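PDB 1VKF: glycerol uptake operon antiterminator-related protein from Thermotoga maritima, which is of unproven function but probably acts as a glycerol-3-phosphate-responsive antiterminator in the control of glycerol uptake genes. Local coordinates for residues A[74-79]-A[96-101]; A[132-135]-A[139-142]; A[22-27]-A[46-51]. All coordinates share one frame; numbering follows the deposited sequence.

How the interactions relate
The three contacts are spread round a closed parallel barrel of the TIM-barrel type, each involving a helix of the outer layer. Along the chain they follow one another without overlap: interaction 3 first (22-27 with 46-51), then interaction 1 (74-79 with 96-101), then interaction 2 (132-135 with 139-142). The centres of interactions 1 and 3 are about 22 Å apart; interaction 2 lies across the chain's centre from both, about 24 Å from interaction 1 and about 27 Å from interaction 3. Interaction 1 joins helix to helix and interaction 3 loop to helix, both outside the barrel wall; only interaction 2 joins a barrel strand to its helix.

Interaction 1 (A[74-79]-A[96-101]); sequences EAILFV and VVAKKN
Val97, which meets Ile76 across the two helices, has a flat carbonyl group that accepts two hydrogen bonds, from Asn101 N and Asn101 ND2, which reach it from opposite sides of its plane. The ND2 bond of Asn101 to Val97 O is 2.9 Å long and fairly straight, with 161° at the hydrogen. Val97 O lies close to the plane of the Asn101 amide, as suits a planar N-H donor, although ND2 itself is tilted 32° from the carbonyl plane. An asparagine fits this position, where the chain leaves helical geometry, because its short amide can fold back on the last turn; the same ND2 is also hydrogen-bonded to Glu73 OE2, a polar link between the helices.

The two helices, 73-82 and 92-100, are neighbours in the outer layer of a TIM-type barrel. Between 74-79 and 96-101 the touching side chains are apolar. Ile76 carries the contact with CD1, which an extended second torsion (chi2 154°) sends to within 3.6 Å of Val97 CG1. Ile76 CD1 also sits 3.8 Å from Ala98 N, resting against the helix backbone. On the other branch, Ile76 CG2 comes within 4.3 Å of Ala98 CB. Alanine is small enough to let isoleucine come this near the backbone, and branched Ile76 can serve two partners at once. Ala98 and Val79 both touch Ile87 of strand 86-89, which lies between the two helices in sequence.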
loop_
_atom_site.group_PDB
_atom_site.type_symbol
_atom_site.label_atom_id
_atom_site.label_comp_id
_atom_site.label_asym_id
_atom_site.label_seq_id
_atom_site.Cartn_x
_atom_site.Cartn_y
_atom_site.Cartn_z
ATOM N N GLU A 74 -11.410 -12.446 10.372
ATOM C CA GLU A 74 -11.069 -13.725 9.767
ATOM C C GLU A 74 -10.362 -13.582 8.410
ATOM O O GLU A 74 -9.366 -14.267 8.169
ATOM C CB GLU A 74 -12.303 -14.640 9.651
ATOM C CG GLU A 74 -13.013 -14.930 10.962
ATOM C CD GLU A 74 -14.028 -13.884 11.417
ATOM O OE1 GLU A 74 -14.157 -12.789 10.808
ATOM O OE2 GLU A 74 -14.692 -14.155 12.447
ATOM N N ALA A 75 -10.810 -12.639 7.578
ATOM C CA ALA A 75 -10.127 -12.332 6.329
ATOM C C ALA A 75 -8.704 -11.845 6.546
ATOM O O ALA A 75 -7.762 -12.288 5.883
ATOM C CB ALA A 75 -10.906 -11.340 5.504
ATOM N N ILE A 76 -8.526 -10.959 7.521
ATOM C CA ILE A 76 -7.181 -10.427 7.804
ATOM C C ILE A 76 -6.243 -11.533 8.306
ATOM O O ILE A 76 -5.087 -11.641 7.838
ATOM C CB ILE A 76 -7.240 -9.288 8.847
ATOM C CG1 ILE A 76 -7.961 -8.047 8.331
ATOM C CG2 ILE A 76 -5.843 -8.946 9.317
ATOM C CD1 ILE A 76 -8.567 -7.208 9.435
ATOM N N LEU A 77 -6.749 -12.390 9.205
ATOM C CA LEU A 77 -5.996 -13.547 9.708
ATOM C C LEU A 77 -5.684 -14.549 8.594
ATOM O O LEU A 77 -4.602 -15.132 8.619
ATOM C CB LEU A 77 -6.698 -14.275 10.860
ATOM C CG LEU A 77 -6.786 -13.407 12.105
ATOM C CD1 LEU A 77 -7.608 -14.110 13.175
ATOM C CD2 LEU A 77 -5.398 -13.008 12.584
ATOM N N PHE A 78 -6.553 -14.732 7.570
ATOM C CA PHE A 78 -6.268 -15.549 6.449
ATOM C C PHE A 78 -5.106 -15.030 5.623
ATOM O O PHE A 78 -4.232 -15.800 5.223
ATOM C CB PHE A 78 -7.527 -15.630 5.555
ATOM C CG PHE A 78 -7.379 -16.473 4.345
ATOM C CD1 PHE A 78 -6.888 -15.899 3.211
ATOM C CD2 PHE A 78 -7.704 -17.818 4.388
ATOM C CE1 PHE A 78 -6.739 -16.666 2.036
ATOM C CE2 PHE A 78 -7.584 -18.602 3.230
ATOM C CZ PHE A 78 -7.079 -18.016 2.069
ATOM N N VAL A 79 -5.083 -13.715 5.414
ATOM C CA VAL A 79 -4.030 -13.107 4.652
ATOM C C VAL A 79 -2.684 -13.239 5.456
ATOM O O VAL A 79 -1.638 -13.506 4.851
ATOM C CB VAL A 79 -4.396 -11.624 4.323
ATOM C CG1 VAL A 79 -3.209 -10.924 3.731
ATOM C CG2 VAL A 79 -5.577 -11.624 3.362
ATOM N N VAL A 96 -8.559 -1.075 11.666
ATOM C CA VAL A 96 -8.600 -1.129 13.133
ATOM C C VAL A 96 -8.398 -2.586 13.593
ATOM O O VAL A 96 -7.681 -2.852 14.551
ATOM C CB VAL A 96 -9.922 -0.531 13.756
ATOM C CG1 VAL A 96 -9.945 -0.693 15.262
ATOM C CG2 VAL A 96 -10.037 0.951 13.438
ATOM N N VAL A 97 -9.009 -3.526 12.901
ATOM C CA VAL A 97 -8.948 -4.902 13.312
ATOM C C VAL A 97 -7.515 -5.416 13.097
ATOM O O VAL A 97 -6.997 -6.178 13.890
ATOM C CB VAL A 97 -10.008 -5.769 12.536
ATOM C CG1 VAL A 97 -9.773 -7.242 12.797
ATOM C CG2 VAL A 97 -11.399 -5.404 12.965
ATOM N N ALA A 98 -6.878 -5.033 11.991
ATOM C CA ALA A 98 -5.507 -5.447 11.734
ATOM C C ALA A 98 -4.645 -4.967 12.879
ATOM O O ALA A 98 -3.932 -5.740 13.453
ATOM C CB ALA A 98 -5.006 -4.911 10.442
ATOM N N LYS A 99 -4.747 -3.691 13.187
ATOM C CA LYS A 99 -3.959 -3.067 14.250
ATOM C C LYS A 99 -4.159 -3.754 15.611
ATOM O O LYS A 99 -3.196 -4.028 16.308
ATOM C CB LYS A 99 -4.330 -1.580 14.320
ATOM C CG LYS A 99 -3.553 -0.775 15.341
ATOM C CD LYS A 99 -4.148 0.635 15.436
ATOM C CE LYS A 99 -3.204 1.656 16.039
ATOM N NZ LYS A 99 -3.662 3.000 15.615
ATOM N N LYS A 100 -5.409 -4.024 15.960
ATOM C CA LYS A 100 -5.779 -4.727 17.195
ATOM C C LYS A 100 -5.106 -6.110 17.304
ATOM O O LYS A 100 -4.835 -6.592 18.409
ATOM C CB LYS A 100 -7.292 -4.931 17.224
ATOM C CG LYS A 100 -8.049 -3.723 17.775
ATOM N N ASN A 101 -4.862 -6.742 16.157
ATOM C CA ASN A 101 -4.240 -8.056 16.110
ATOM C C ASN A 101 -2.738 -8.018 15.859
ATOM O O ASN A 101 -2.116 -9.074 15.631
ATOM C CB ASN A 101 -4.925 -8.900 15.032
ATOM C CG ASN A 101 -6.244 -9.441 15.485
ATOM O OD1 ASN A 101 -6.269 -10.434 16.232
ATOM N ND2 ASN A 101 -7.358 -8.779 15.094
#

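Interaction 2 (A[132-135]-A[139-142])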
loop_
_atom_site.group_PDB
_atom_site.type_symbol
_atom_site.label_atom_id
_atom_site.label_comp_id
_atom_site.label_asym_id
_atom_site.label_seq_id
_atom_site.Cartn_x
_atom_site.Cartn_y
_atom_site.Cartn_z
ATOM N N VAL A 132 -0.183 5.905 5.610
ATOM C CA VAL A 132 -1.289 6.180 4.718
ATOM C C VAL A 132 -0.777 6.157 3.275
ATOM O O VAL A 132 0.289 6.706 3.017
ATOM C CB VAL A 132 -1.893 7.603 4.984
ATOM C CG1 VAL A 132 -3.062 7.814 4.084
ATOM C CG2 VAL A 132 -2.309 7.766 6.417
ATOM N N GLU A 133 -1.527 5.545 2.373
ATOM C CA GLU A 133 -1.287 5.611 0.933
ATOM C C GLU A 133 -2.261 6.579 0.289
ATOM O O GLU A 133 -3.472 6.358 0.294
ATOM C CB GLU A 133 -1.370 4.243 0.286
ATOM C CG GLU A 133 -1.000 4.238 -1.215
ATOM C CD GLU A 133 -1.114 2.859 -1.821
ATOM O OE1 GLU A 133 -2.237 2.352 -1.871
ATOM O OE2 GLU A 133 -0.084 2.337 -2.268
ATOM N N VAL A 134 -1.713 7.636 -0.265
ATOM C CA VAL A 134 -2.527 8.716 -0.863
ATOM C C VAL A 134 -2.521 8.594 -2.363
ATOM O O VAL A 134 -1.466 8.549 -2.998
ATOM C CB VAL A 134 -2.024 10.084 -0.458
ATOM C CG1 VAL A 134 -2.826 11.170 -1.179
ATOM C CG2 VAL A 134 -2.069 10.250 1.059
ATOM N N LEU A 135 -3.721 8.601 -2.940
ATOM C CA LEU A 135 -3.918 8.538 -4.381
ATOM C C LEU A 135 -4.766 9.736 -4.874
ATOM O O LEU A 135 -5.665 10.175 -4.145
ATOM C CB LEU A 135 -4.627 7.259 -4.787
ATOM C CG LEU A 135 -3.998 5.922 -4.334
ATOM C CD1 LEU A 135 -4.595 5.436 -3.068
ATOM C CD2 LEU A 135 -4.209 4.929 -5.480
ATOM N N VAL A 139 -1.095 14.593 -5.713
ATOM C CA VAL A 139 -1.593 15.343 -4.546
ATOM C C VAL A 139 -1.120 14.797 -3.222
ATOM O O VAL A 139 -1.429 15.365 -2.181
ATOM C CB VAL A 139 -3.136 15.499 -4.575
ATOM C CG1 VAL A 139 -3.558 16.194 -5.909
ATOM C CG2 VAL A 139 -3.816 14.143 -4.452
ATOM N N ALA A 140 -0.300 13.728 -3.226
ATOM C CA ALA A 140 0.250 13.206 -1.968
ATOM C C ALA A 140 1.069 14.230 -1.167
ATOM O O ALA A 140 0.921 14.297 0.035
ATOM C CB ALA A 140 1.036 11.918 -2.172
ATOM N N PRO A 141 1.927 15.025 -1.803
ATOM C CA PRO A 141 2.694 16.043 -1.067
ATOM C C PRO A 141 1.825 17.034 -0.311
ATOM O O PRO A 141 2.120 17.329 0.852
ATOM C CB PRO A 141 3.495 16.723 -2.161
ATOM C CG PRO A 141 3.699 15.610 -3.182
ATOM C CD PRO A 141 2.348 14.935 -3.212
ATOM N N LYS A 142 0.743 17.471 -0.944
ATOM C CA LYS A 142 -0.208 18.398 -0.338
ATOM C C LYS A 142 -0.794 17.809 0.900
ATOM O O LYS A 142 -0.959 18.507 1.902
ATOM C CB LYS A 142 -1.406 18.644 -1.260
ATOM C CG LYS A 142 -1.165 19.422 -2.425
ATOM C CD LYS A 142 -2.471 20.131 -2.834
ATOM C CE LYS A 142 -2.150 21.460 -3.457
ATOM N NZ LYS A 142 -3.116 21.782 -4.498
#
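Val134 meets Ala140 through a branch set by its first torsion: with CG1 opposite the backbone N (chi1 176°), this methyl lies against the start of helix 140-144. There CG1 of Val134 is 3.8 Å from CA of Ala140, and the two CB atoms, of Val134 and of Ala140, are 4.0 Å apart. The valine therefore leans on both the backbone and the methyl of its partner. A beta-branched residue suits the strand, while alanine, with its single methyl, allows the first turn of the helix to come close: the CA atoms of Val134 and Ala140 are only 5.4 Å apart. Both residues are buried. Val134 also touches Val152 on the next strand, and Ala140 touches Ala154 there.

A looser touch lies at the end of the strand, where Val139 CG2 is 4.4 Å from Leu135 O, a methyl beside a carbonyl oxygen.

The strand shows the alternation expected of a barrel. Val134 turns its side chain to the helix, whereas its neighbours Glu133 and Leu135 point away from it. Glu133 pairs with Arg108 of the adjacent strand through a salt bridge from OE1, giving its buried carboxylate a charged partner. A bound citrate, most likely a crystallisation additive, lies near the Leu135 side chain. This is the strand-to-helix turn of a beta-alpha-beta unit, strand 131-135, helix 140-144 and strand 151-155, the repeating element of the TIM barrel.

Interaction 3 (A[22-27]-A[46-51])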
loop_
_atom_site.group_PDB
_atom_site.type_symbol
_atom_site.label_atom_id
_atom_site.label_comp_id
_atom_site.label_asym_id
_atom_site.label_seq_id
_atom_site.Cartn_x
_atom_site.Cartn_y
_atom_site.Cartn_z
ATOM N N TRP A 22 0.418 -6.317 -10.184
ATOM C CA TRP A 22 -0.995 -6.578 -10.555
ATOM C C TRP A 22 -1.202 -8.013 -11.013
ATOM O O TRP A 22 -2.320 -8.517 -11.051
ATOM C CB TRP A 22 -1.425 -5.633 -11.666
ATOM C CG TRP A 22 -1.798 -4.324 -11.142
ATOM C CD1 TRP A 22 -1.069 -3.152 -11.244
ATOM C CD2 TRP A 22 -2.965 -4.009 -10.386
ATOM N NE1 TRP A 22 -1.741 -2.134 -10.607
ATOM C CE2 TRP A 22 -2.913 -2.626 -10.082
ATOM C CE3 TRP A 22 -4.077 -4.756 -9.933
ATOM C CZ2 TRP A 22 -3.904 -1.985 -9.349
ATOM C CZ3 TRP A 22 -5.067 -4.112 -9.255
ATOM C CH2 TRP A 22 -4.975 -2.735 -8.942
ATOM N N ASP A 23 -0.148 -8.648 -11.451
ATOM C CA ASP A 23 -0.280 -10.060 -11.717
ATOM C C ASP A 23 1.039 -10.764 -11.531
ATOM O O ASP A 23 2.105 -10.141 -11.428
ATOM C CB ASP A 23 -0.912 -10.335 -13.097
ATOM C CG ASP A 23 0.100 -10.382 -14.182
ATOM O OD1 ASP A 23 0.866 -9.417 -14.216
ATOM O OD2 ASP A 23 0.231 -11.335 -15.013
HETATM N N MSE A 24 0.925 -12.076 -11.433
HETATM C CA MSE A 24 1.985 -12.943 -10.942
HETATM C C MSE A 24 2.449 -13.938 -12.003
HETATM O O MSE A 24 3.225 -14.844 -11.717
HETATM C CB MSE A 24 1.461 -13.703 -9.728
HETATM C CG MSE A 24 1.248 -12.798 -8.558
HETATM SE SE MSE A 24 2.930 -12.057 -7.845
HETATM C CE MSE A 24 3.941 -13.763 -7.465
ATOM N N ASP A 25 1.970 -13.789 -13.225
ATOM C CA ASP A 25 2.348 -14.741 -14.280
ATOM C C ASP A 25 3.695 -14.298 -14.829
ATOM O O ASP A 25 4.651 -15.072 -14.803
ATOM C CB ASP A 25 1.280 -14.832 -15.379
ATOM C CG ASP A 25 1.502 -16.030 -16.337
ATOM O OD1 ASP A 25 2.667 -16.352 -16.671
ATOM O OD2 ASP A 25 0.567 -16.706 -16.823
ATOM N N SER A 26 3.779 -13.057 -15.299
ATOM C CA SER A 26 5.030 -12.541 -15.851
ATOM C C SER A 26 5.502 -11.495 -14.875
ATOM O O SER A 26 4.833 -10.474 -14.710
ATOM C CB SER A 26 4.826 -11.927 -17.243
ATOM O OG SER A 26 4.245 -12.857 -18.143
ATOM N N ILE A 27 6.624 -11.765 -14.201
ATOM C CA ILE A 27 7.085 -10.911 -13.125
ATOM C C ILE A 27 8.421 -10.268 -13.437
ATOM O O ILE A 27 8.539 -9.062 -13.308
ATOM C CB ILE A 27 7.182 -11.703 -11.816
ATOM C CG1 ILE A 27 5.826 -12.348 -11.481
ATOM C CG2 ILE A 27 7.596 -10.806 -10.690
ATOM C CD1 ILE A 27 5.868 -13.240 -10.237
ATOM N N LYS A 46 -1.530 -17.765 -1.186
ATOM C CA LYS A 46 -0.392 -18.339 -0.484
ATOM C C LYS A 46 0.766 -18.651 -1.453
ATOM O O LYS A 46 1.931 -18.463 -1.115
ATOM C CB LYS A 46 -0.818 -19.602 0.264
ATOM C CG LYS A 46 0.309 -20.130 1.195
ATOM C CD LYS A 46 -0.063 -21.466 1.864
ATOM C CE LYS A 46 0.859 -21.743 3.048
ATOM N NZ LYS A 46 0.577 -20.822 4.191
ATOM N N PHE A 47 0.472 -19.098 -2.653
ATOM C CA PHE A 47 1.505 -19.405 -3.623
ATOM C C PHE A 47 2.155 -18.131 -4.152
ATOM O O PHE A 47 3.358 -18.062 -4.358
ATOM C CB PHE A 47 0.915 -20.145 -4.801
ATOM C CG PHE A 47 0.170 -21.403 -4.427
ATOM C CD1 PHE A 47 0.740 -22.356 -3.591
ATOM C CD2 PHE A 47 -1.097 -21.653 -4.957
ATOM C CE1 PHE A 47 0.044 -23.521 -3.262
ATOM C CE2 PHE A 47 -1.797 -22.826 -4.626
ATOM C CZ PHE A 47 -1.227 -23.744 -3.772
ATOM N N HIS A 48 1.324 -17.126 -4.385
ATOM C CA HIS A 48 1.826 -15.819 -4.801
ATOM C C HIS A 48 2.770 -15.263 -3.753
ATOM O O HIS A 48 3.880 -14.773 -4.086
ATOM C CB HIS A 48 0.679 -14.852 -5.081
ATOM C CG HIS A 48 -0.165 -15.244 -6.254
ATOM N ND1 HIS A 48 -1.425 -14.709 -6.457
ATOM C CD2 HIS A 48 0.062 -16.083 -7.296
ATOM C CE1 HIS A 48 -1.934 -15.204 -7.573
ATOM N NE2 HIS A 48 -1.051 -16.034 -8.106
ATOM N N LEU A 49 2.367 -15.315 -2.491
ATOM C CA LEU A 49 3.209 -14.824 -1.416
ATOM C C LEU A 49 4.519 -15.604 -1.241
ATOM O O LEU A 49 5.567 -15.002 -0.992
ATOM C CB LEU A 49 2.479 -14.789 -0.089
ATOM C CG LEU A 49 1.342 -13.733 -0.083
ATOM C CD1 LEU A 49 0.428 -13.899 1.086
ATOM C CD2 LEU A 49 1.973 -12.343 -0.019
ATOM N N LYS A 50 4.465 -16.920 -1.357
ATOM C CA LYS A 50 5.679 -17.736 -1.330
ATOM C C LYS A 50 6.686 -17.261 -2.392
ATOM O O LYS A 50 7.874 -17.166 -2.090
ATOM C CB LYS A 50 5.349 -19.203 -1.574
ATOM C CG LYS A 50 6.597 -20.076 -1.748
ATOM C CD LYS A 50 6.374 -21.514 -1.391
ATOM C CE LYS A 50 7.705 -22.322 -1.405
ATOM N NZ LYS A 50 8.827 -21.577 -0.773
ATOM N N ILE A 51 6.230 -17.000 -3.614
ATOM C CA ILE A 51 7.124 -16.550 -4.696
ATOM C C ILE A 51 7.839 -15.252 -4.233
ATOM O O ILE A 51 9.060 -15.091 -4.391
ATOM C CB ILE A 51 6.386 -16.352 -6.039
ATOM C CG1 ILE A 51 5.953 -17.678 -6.641
ATOM C CG2 ILE A 51 7.251 -15.519 -7.009
ATOM C CD1 ILE A 51 4.831 -17.495 -7.731
#
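A loop-to-helix contact at the surface joins Met24 and Ile27, in the segment after the first barrel strand, to His48 and Ile51 on helix 45-54. In this TIM-barrel-type fold the loop follows strand 16-21 and leads to strand 34-41, after which the chain enters the helix, so the contact packs the loop against helix 45-54, which follows strand 34-41.

Its main element is a CH-pi contact. Met24, present as selenomethionine, lays CG over one face of the His48 imidazole, 3.7 Å from the ring centroid and 13° off the normal. On the same face, Met24 CB lies by the CD2 and NE2 atoms, 3.7 Å from His48 CD2, whereas the selenium stands farther off and obliquely. Bends at the second and third torsions (-67° and -56°) then carry Met24 CE away from the ring and toward the helix, where it lies 3.5 Å from His48 O and 3.8 Å from CG2 of Ile51. The unbranched, flexible chain of methionine suits this place because it can follow first a ring and then a methyl.

The histidine is held from its polar side as well: ND1 is hydrogen-bonded to Ser40 OG on strand 34-41, which probably restrains the rotation of the ring. With alanine in place of this histidine, Met24 CG would probably lose the flat face it rests on and Ser40 its imidazole partner.

Ile27 adds the last apolar touch, its CD1 meeting CG2 of Ile51 at 4.2 Å.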